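Local coordinates for protein xylulose kinase (Bifidobacterium adolescentis ATCC 15703, PDB 3I8B) that probably phosphorylates D-xylulose to D-xylulose 5-phosphate at the expense of ATP, as a member of the FGGY family of carbohydrate kinases, at residues A[282-290]-A[298-306]; A[328-339]-A[367-376]. All blocks are in the same frame, centred on the assembly; numbering follows the deposited sequence.

Interaction 1: residues A[282-290]-A[298-306]; sequences LGMAVGDVS and VAAAISENP
Strands 288-290 and 298-301 run antiparallel at 163°, with Ser290 and Ala300 as a hydrogen-bonded pair and Val289 and Ala301 as a non-hydrogen-bonded pair. Ser290 N gives to Ala300 O at 2.8 Å, and Ala300 N returns a bond to Ser290 O. The ladder runs on past the regular strands: Ile302 N points almost straight down the carbonyl of Asp288 (N to O 3.0 Å), and Gly287 N reaches Ile302 O at 2.9 Å. This is the open end of the beta hairpin formed by strands 288-293 and 297-301. Ile302 packs against the type II turn Ala285 to Asp288, its CG2 lying 3.8 Å from Val286 CG2. On the sheet face of Val289, that residue's CG2, anti to its own nitrogen, lies against Ala301 CB at 3.7 Å. On the face shared by Ser290 and Ala300, a water joins Ser290 OG (2.6 Å) to Val298 O (2.7 Å). Asp288 OD2 takes the N-H of Ala285 from above the carboxylate plane and also pairs with Arg427 on the neighbouring strand. Main-chain bonds therefore set the register, the paired side chains are mostly small and apolar apart from the Ser290 hydroxyl, and the buried Asp288 carboxylate has its charge matched by an arginine.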
loop_
_atom_site.group_PDB
_atom_site.type_symbol
_atom_site.label_atom_id
_atom_site.label_comp_id
_atom_site.label_asym_id
_atom_site.label_seq_id
_atom_site.Cartn_x
_atom_site.Cartn_y
_atom_site.Cartn_z
ATOM N N LEU A 282 6.850 9.994 6.640
ATOM C CA LEU A 282 7.847 9.505 7.574
ATOM C C LEU A 282 9.205 10.043 7.195
ATOM O O LEU A 282 10.192 9.791 7.879
ATOM C CB LEU A 282 7.876 7.976 7.567
ATOM C CG LEU A 282 6.763 7.278 8.348
ATOM C CD1 LEU A 282 6.682 5.795 7.959
ATOM C CD2 LEU A 282 6.960 7.414 9.858
ATOM N N GLY A 283 9.245 10.793 6.097
ATOM C CA GLY A 283 10.473 11.373 5.607
ATOM C C GLY A 283 11.389 10.332 4.988
ATOM O O GLY A 283 12.589 10.551 4.865
HETATM N N MSE A 284 10.840 9.192 4.584
HETATM C CA MSE A 284 11.692 8.151 4.003
HETATM C C MSE A 284 12.264 8.491 2.619
HETATM O O MSE A 284 11.562 8.995 1.739
HETATM C CB MSE A 284 10.957 6.817 3.956
HETATM C CG MSE A 284 10.787 6.155 5.308
HETATM SE SE MSE A 284 9.438 4.745 5.194
HETATM C CE MSE A 284 10.355 3.593 3.910
ATOM N N ALA A 285 13.546 8.191 2.436
ATOM C CA ALA A 285 14.188 8.318 1.143
ATOM C C ALA A 285 14.791 6.978 0.721
ATOM O O ALA A 285 14.715 5.979 1.459
ATOM C CB ALA A 285 15.271 9.415 1.190
ATOM N N VAL A 286 15.403 6.969 -0.461
ATOM C CA VAL A 286 15.992 5.760 -1.031
ATOM C C VAL A 286 16.938 5.061 -0.051
ATOM O O VAL A 286 17.879 5.674 0.457
ATOM C CB VAL A 286 16.738 6.087 -2.339
ATOM C CG1 VAL A 286 17.528 4.877 -2.830
ATOM C CG2 VAL A 286 15.753 6.563 -3.402
ATOM N N GLY A 287 16.676 3.787 0.228
ATOM C CA GLY A 287 17.498 3.033 1.163
ATOM C C GLY A 287 16.821 2.757 2.495
ATOM O O GLY A 287 17.240 1.882 3.260
ATOM N N ASP A 288 15.771 3.515 2.775
ATOM C CA ASP A 288 14.966 3.322 3.970
ATOM C C ASP A 288 13.942 2.215 3.717
ATOM O O ASP A 288 13.378 2.115 2.626
ATOM C CB ASP A 288 14.208 4.610 4.325
ATOM C CG ASP A 288 15.115 5.708 4.872
ATOM O OD1 ASP A 288 16.241 5.408 5.312
ATOM O OD2 ASP A 288 14.689 6.878 4.860
ATOM N N VAL A 289 13.706 1.391 4.727
ATOM C CA VAL A 289 12.563 0.508 4.709
ATOM C C VAL A 289 11.758 0.744 5.972
ATOM O O VAL A 289 12.311 1.095 7.020
ATOM C CB VAL A 289 12.973 -0.970 4.618
ATOM C CG1 VAL A 289 13.646 -1.403 5.906
ATOM C CG2 VAL A 289 11.748 -1.837 4.317
ATOM N N SER A 290 10.445 0.584 5.864
ATOM C CA SER A 290 9.590 0.627 7.029
ATOM C C SER A 290 8.976 -0.750 7.200
ATOM O O SER A 290 8.609 -1.399 6.218
ATOM C CB SER A 290 8.486 1.664 6.852
ATOM O OG SER A 290 7.522 1.223 5.911
ATOM N N VAL A 298 3.756 -5.394 6.758
ATOM C CA VAL A 298 4.098 -4.752 5.489
ATOM C C VAL A 298 5.507 -4.180 5.569
ATOM O O VAL A 298 5.762 -3.265 6.348
ATOM C CB VAL A 298 3.148 -3.592 5.159
ATOM C CG1 VAL A 298 3.600 -2.891 3.897
ATOM C CG2 VAL A 298 1.724 -4.093 5.004
ATOM N N ALA A 299 6.419 -4.737 4.780
ATOM C CA ALA A 299 7.758 -4.179 4.627
ATOM C C ALA A 299 7.863 -3.399 3.310
ATOM O O ALA A 299 7.764 -3.977 2.230
ATOM C CB ALA A 299 8.803 -5.282 4.675
ATOM N N ALA A 300 8.050 -2.087 3.406
ATOM C CA ALA A 300 8.104 -1.235 2.231
ATOM C C ALA A 300 9.416 -0.463 2.224
ATOM O O ALA A 300 9.742 0.243 3.183
ATOM C CB ALA A 300 6.922 -0.280 2.218
ATOM N N ALA A 301 10.181 -0.619 1.151
ATOM C CA ALA A 301 11.453 0.078 1.029
ATOM C C ALA A 301 11.377 1.035 -0.146
ATOM O O ALA A 301 10.643 0.799 -1.112
ATOM C CB ALA A 301 12.602 -0.920 0.827
ATOM N N ILE A 302 12.138 2.117 -0.061
ATOM C CA ILE A 302 12.264 3.021 -1.187
ATOM C C ILE A 302 13.485 2.645 -2.006
ATOM O O ILE A 302 14.602 2.585 -1.488
ATOM C CB ILE A 302 12.344 4.462 -0.723
ATOM C CG1 ILE A 302 11.094 4.770 0.098
ATOM C CG2 ILE A 302 12.463 5.417 -1.920
ATOM C CD1 ILE A 302 11.346 5.734 1.160
ATOM N N SER A 303 13.241 2.407 -3.294
ATOM C CA SER A 303 14.237 1.904 -4.229
ATOM C C SER A 303 14.496 2.932 -5.332
ATOM O O SER A 303 13.562 3.472 -5.932
ATOM C CB SER A 303 13.738 0.586 -4.840
ATOM O OG SER A 303 14.582 0.135 -5.884
ATOM N N GLU A 304 15.771 3.200 -5.601
ATOM C CA GLU A 304 16.150 4.120 -6.666
ATOM C C GLU A 304 15.615 3.647 -8.029
ATOM O O GLU A 304 15.082 4.440 -8.814
ATOM C CB GLU A 304 17.680 4.277 -6.702
ATOM C CG GLU A 304 18.189 5.194 -7.787
ATOM C CD GLU A 304 17.890 6.654 -7.496
ATOM O OE1 GLU A 304 17.584 6.984 -6.332
ATOM O OE2 GLU A 304 17.957 7.474 -8.431
ATOM N N ASN A 305 15.749 2.346 -8.290
ATOM C CA ASN A 305 15.408 1.766 -9.588
ATOM C C ASN A 305 14.199 0.840 -9.485
ATOM O O ASN A 305 13.852 0.409 -8.386
ATOM C CB ASN A 305 16.613 1.006 -10.147
ATOM C CG ASN A 305 17.820 1.912 -10.367
ATOM O OD1 ASN A 305 18.911 1.648 -9.862
ATOM N ND2 ASN A 305 17.621 2.991 -11.107
ATOM N N PRO A 306 13.546 0.536 -10.628
ATOM C CA PRO A 306 12.422 -0.415 -10.609
ATOM C C PRO A 306 12.863 -1.730 -9.983
ATOM O O PRO A 306 14.048 -2.054 -10.061
ATOM C CB PRO A 306 12.114 -0.635 -12.095
ATOM C CG PRO A 306 12.593 0.625 -12.772
ATOM C CD PRO A 306 13.763 1.129 -11.963
HETATM O O HOH W 1 5.675 -0.546 5.974
#

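Interaction 2: residues A[328-339]-A[367-376]; sequences ACTINGSRILDA and LVPYFDGERT
Glu374 grips the chain just beyond strand 328-330 with both carboxylate oxygens: OE1 accepts from Ile331 N at 2.8 Å and OE2 from Asn332 N at 2.7 Å, both on their syn sides, though tilted out of the carboxylate plane. Arg375 N also bonds to OE1, on its anti side, and a water links OE2 to Asn332 O. Asn332 ND2 adds a second bond to OE2 from above the carboxylate plane, and its other bond, to Phe371 O at 3.0 Å, lies within 1° of the amide plane. Two bonds thus fix the rotation of this buried amide. At the far end, Thr376 OG1 donates a hydrogen bond to Cys329 O, while the guanidinium of Arg375 lays one face over Cys329 CB. Strand 324-330 belongs to the mixed central sheet of the C-terminal actin-like ATPase domain, and 367-376 runs past the end of that strand and the helix after it. On the helix side, Ala339 CB sits over one face of the Phe371 ring, 4.2 Å from its centroid and 24° off the normal. Ile336 CD1 presses on Pro369 CB at 3.3 Å, tighter than usual. Arg335 NH2 and Asp372 OD2, 3.5 Å apart, attract by charge alone, the oxygen standing well out of the guanidinium plane. Further out, the type II turn Tyr370 to Gly373 presents Phe371 O to the asparagine, and Thr330 OG1 is held by Gln411 of helix 396-420.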
loop_
_atom_site.group_PDB
_atom_site.type_symbol
_atom_site.label_atom_id
_atom_site.label_comp_id
_atom_site.label_asym_id
_atom_site.label_seq_id
_atom_site.Cartn_x
_atom_site.Cartn_y
_atom_site.Cartn_z
ATOM N N ALA A 328 6.419 -5.670 0.486
ATOM C CA ALA A 328 6.333 -7.068 0.871
ATOM C C ALA A 328 5.313 -7.277 1.974
ATOM O O ALA A 328 5.555 -6.918 3.129
ATOM C CB ALA A 328 7.693 -7.564 1.323
ATOM N N CYS A 329 4.176 -7.873 1.627
ATOM C CA CYS A 329 3.162 -8.190 2.625
ATOM C C CYS A 329 3.379 -9.570 3.239
ATOM O O CYS A 329 3.672 -10.530 2.533
ATOM C CB CYS A 329 1.759 -8.117 2.022
ATOM S SG CYS A 329 1.357 -6.496 1.374
ATOM N N THR A 330 3.251 -9.652 4.559
ATOM C CA THR A 330 3.296 -10.929 5.252
ATOM C C THR A 330 1.953 -11.178 5.939
ATOM O O THR A 330 1.431 -10.311 6.644
ATOM C CB THR A 330 4.452 -10.971 6.276
ATOM O OG1 THR A 330 4.487 -9.741 7.021
ATOM C CG2 THR A 330 5.793 -11.171 5.568
ATOM N N ILE A 331 1.375 -12.351 5.712
ATOM C CA ILE A 331 0.134 -12.728 6.387
ATOM C C ILE A 331 0.367 -12.746 7.884
ATOM O O ILE A 331 -0.454 -12.280 8.677
ATOM C CB ILE A 331 -0.307 -14.146 5.997
ATOM C CG1 ILE A 331 -0.548 -14.244 4.488
ATOM C CG2 ILE A 331 -1.544 -14.548 6.803
ATOM C CD1 ILE A 331 -1.806 -13.548 4.036
ATOM N N ASN A 332 1.514 -13.288 8.263
ATOM C CA ASN A 332 1.802 -13.520 9.664
ATOM C C ASN A 332 2.716 -12.480 10.285
ATOM O O ASN A 332 3.936 -12.494 10.101
ATOM C CB ASN A 332 2.343 -14.934 9.850
ATOM C CG ASN A 332 1.332 -15.979 9.426
ATOM O OD1 ASN A 332 0.395 -16.281 10.162
ATOM N ND2 ASN A 332 1.491 -16.501 8.217
ATOM N N GLY A 333 2.101 -11.573 11.030
ATOM C CA GLY A 333 2.852 -10.599 11.793
ATOM C C GLY A 333 2.616 -10.880 13.257
ATOM O O GLY A 333 2.974 -11.939 13.761
ATOM N N SER A 334 1.982 -9.928 13.924
ATOM C CA SER A 334 1.664 -10.037 15.332
ATOM C C SER A 334 0.839 -11.288 15.637
ATOM O O SER A 334 0.918 -11.833 16.740
ATOM C CB SER A 334 0.897 -8.790 15.768
ATOM O OG SER A 334 0.570 -8.867 17.130
ATOM N N ARG A 335 0.043 -11.742 14.670
ATOM C CA ARG A 335 -0.779 -12.928 14.899
ATOM C C ARG A 335 0.071 -14.123 15.352
ATOM O O ARG A 335 -0.393 -14.964 16.112
ATOM C CB ARG A 335 -1.611 -13.281 13.664
ATOM C CG ARG A 335 -0.793 -13.696 12.455
ATOM C CD ARG A 335 -1.677 -13.792 11.233
ATOM N NE ARG A 335 -2.741 -14.770 11.421
ATOM C CZ ARG A 335 -3.747 -14.951 10.570
ATOM N NH1 ARG A 335 -3.825 -14.208 9.473
ATOM N NH2 ARG A 335 -4.669 -15.878 10.806
ATOM N N ILE A 336 1.321 -14.176 14.901
ATOM C CA ILE A 336 2.257 -15.208 15.349
ATOM C C ILE A 336 2.323 -15.246 16.879
ATOM O O ILE A 336 2.405 -16.308 17.497
ATOM C CB ILE A 336 3.677 -14.941 14.806
ATOM C CG1 ILE A 336 3.689 -14.981 13.279
ATOM C CG2 ILE A 336 4.674 -15.936 15.382
ATOM C CD1 ILE A 336 5.056 -14.683 12.665
ATOM N N LEU A 337 2.289 -14.067 17.485
ATOM C CA LEU A 337 2.362 -13.943 18.932
ATOM C C LEU A 337 1.070 -14.397 19.601
ATOM O O LEU A 337 1.089 -14.881 20.736
ATOM C CB LEU A 337 2.681 -12.495 19.306
ATOM C CG LEU A 337 4.147 -12.108 19.132
ATOM C CD1 LEU A 337 4.742 -11.627 20.448
ATOM C CD2 LEU A 337 4.955 -13.262 18.545
ATOM N N ASP A 338 -0.047 -14.243 18.892
ATOM C CA ASP A 338 -1.324 -14.769 19.363
ATOM C C ASP A 338 -1.271 -16.298 19.367
ATOM O O ASP A 338 -1.669 -16.948 20.335
ATOM C CB ASP A 338 -2.468 -14.271 18.478
ATOM C CG ASP A 338 -2.642 -12.753 18.549
ATOM O OD1 ASP A 338 -2.551 -12.203 19.661
ATOM O OD2 ASP A 338 -2.865 -12.107 17.498
ATOM N N ALA A 339 -0.762 -16.860 18.273
ATOM C CA ALA A 339 -0.543 -18.295 18.175
ATOM C C ALA A 339 0.240 -18.766 19.387
ATOM O O ALA A 339 -0.115 -19.761 20.021
ATOM C CB ALA A 339 0.219 -18.625 16.902
ATOM N N LEU A 367 10.951 -21.707 14.228
ATOM C CA LEU A 367 9.590 -21.611 13.724
ATOM C C LEU A 367 9.601 -20.934 12.365
ATOM O O LEU A 367 10.168 -19.846 12.231
ATOM C CB LEU A 367 8.725 -20.780 14.679
ATOM C CG LEU A 367 7.335 -20.420 14.142
ATOM C CD1 LEU A 367 6.537 -21.697 13.799
ATOM C CD2 LEU A 367 6.561 -19.531 15.120
ATOM N N VAL A 368 9.013 -21.585 11.361
ATOM C CA VAL A 368 8.677 -20.924 10.104
ATOM C C VAL A 368 7.183 -20.658 10.160
ATOM O O VAL A 368 6.373 -21.564 9.961
ATOM C CB VAL A 368 9.024 -21.774 8.865
ATOM C CG1 VAL A 368 8.577 -21.063 7.571
ATOM C CG2 VAL A 368 10.512 -22.069 8.822
ATOM N N PRO A 369 6.807 -19.404 10.438
ATOM C CA PRO A 369 5.456 -19.095 10.905
ATOM C C PRO A 369 4.439 -18.884 9.796
ATOM O O PRO A 369 3.713 -17.893 9.858
ATOM C CB PRO A 369 5.643 -17.757 11.635
ATOM C CG PRO A 369 7.041 -17.275 11.287
ATOM C CD PRO A 369 7.597 -18.176 10.241
ATOM N N TYR A 370 4.373 -19.777 8.815
ATOM C CA TYR A 370 3.425 -19.598 7.719
ATOM C C TYR A 370 2.023 -20.084 8.099
ATOM O O TYR A 370 1.388 -20.839 7.362
ATOM C CB TYR A 370 3.914 -20.287 6.439
ATOM C CG TYR A 370 5.264 -19.811 5.941
ATOM C CD1 TYR A 370 5.835 -18.627 6.410
ATOM C CD2 TYR A 370 5.959 -20.532 4.978
ATOM C CE1 TYR A 370 7.073 -18.191 5.948
ATOM C CE2 TYR A 370 7.182 -20.105 4.515
ATOM C CZ TYR A 370 7.734 -18.940 5.000
ATOM O OH TYR A 370 8.951 -18.536 4.524
ATOM N N PHE A 371 1.536 -19.648 9.253
ATOM C CA PHE A 371 0.178 -19.985 9.654
ATOM C C PHE A 371 -0.762 -19.540 8.552
ATOM O O PHE A 371 -0.810 -18.355 8.221
ATOM C CB PHE A 371 -0.183 -19.291 10.964
ATOM C CG PHE A 371 0.675 -19.705 12.115
ATOM C CD1 PHE A 371 0.398 -20.863 12.821
ATOM C CD2 PHE A 371 1.771 -18.944 12.487
ATOM C CE1 PHE A 371 1.188 -21.252 13.882
ATOM C CE2 PHE A 371 2.570 -19.328 13.551
ATOM C CZ PHE A 371 2.281 -20.483 14.246
ATOM N N ASP A 372 -1.489 -20.486 7.965
ATOM C CA ASP A 372 -2.427 -20.153 6.895
ATOM C C ASP A 372 -1.726 -19.646 5.629
ATOM O O ASP A 372 -2.282 -18.843 4.882
ATOM C CB ASP A 372 -3.440 -19.113 7.393
ATOM C CG ASP A 372 -4.136 -19.548 8.676
ATOM O OD1 ASP A 372 -5.051 -20.393 8.600
ATOM O OD2 ASP A 372 -3.762 -19.055 9.762
ATOM N N GLY A 373 -0.505 -20.116 5.392
ATOM C CA GLY A 373 0.247 -19.741 4.206
ATOM C C GLY A 373 0.993 -18.424 4.360
ATOM O O GLY A 373 1.069 -17.876 5.461
ATOM N N GLU A 374 1.565 -17.930 3.264
ATOM C CA GLU A 374 2.200 -16.607 3.259
ATOM C C GLU A 374 2.100 -15.918 1.907
ATOM O O GLU A 374 2.028 -16.586 0.858
ATOM C CB GLU A 374 3.676 -16.672 3.681
ATOM C CG GLU A 374 3.955 -16.251 5.129
ATOM C CD GLU A 374 3.454 -14.858 5.455
ATOM O OE1 GLU A 374 3.197 -14.074 4.508
ATOM O OE2 GLU A 374 3.321 -14.545 6.659
ATOM N N ARG A 375 2.080 -14.583 1.952
ATOM C CA ARG A 375 2.204 -13.744 0.772
ATOM C C ARG A 375 3.684 -13.641 0.389
ATOM O O ARG A 375 4.044 -13.745 -0.781
ATOM C CB ARG A 375 1.665 -12.335 1.056
ATOM C CG ARG A 375 0.153 -12.167 0.988
ATOM C CD ARG A 375 -0.347 -11.965 -0.451
ATOM N NE ARG A 375 0.270 -10.813 -1.120
ATOM C CZ ARG A 375 -0.235 -9.578 -1.136
ATOM N NH1 ARG A 375 -1.378 -9.308 -0.517
ATOM N NH2 ARG A 375 0.402 -8.606 -1.782
ATOM N N THR A 376 4.540 -13.430 1.388
ATOM C CA THR A 376 5.976 -13.322 1.158
ATOM C C THR A 376 6.711 -14.237 2.138
ATOM O O THR A 376 6.642 -14.022 3.351
ATOM C CB THR A 376 6.465 -11.862 1.343
ATOM O OG1 THR A 376 5.701 -10.981 0.506
ATOM C CG2 THR A 376 7.940 -11.732 0.985
HETATM O O HOH W 2 5.595 -14.071 8.588
#

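Both contacts reach the same mixed sheet, where strands 297-301 and 324-330 are neighbours; Ala299 O and Ala328 N, 2.8 Å apart, probably form a hydrogen bond that joins them directly. Interaction 1, centred about 12 Å from the middle of the chain, is mostly buried and pairs strand with strand through backbone bonds. Interaction 2, about 18 Å out and partly buried, packs a less regular segment on a strand end and a helix, so side-chain carboxylate and amide groups do the bonding and a charge pair lies at its more exposed side. Each comes near the predicted proton acceptor Asp274 at one end: the side chains of Val298 and Cys329 are about 8 and 9 Å from its own, respectively.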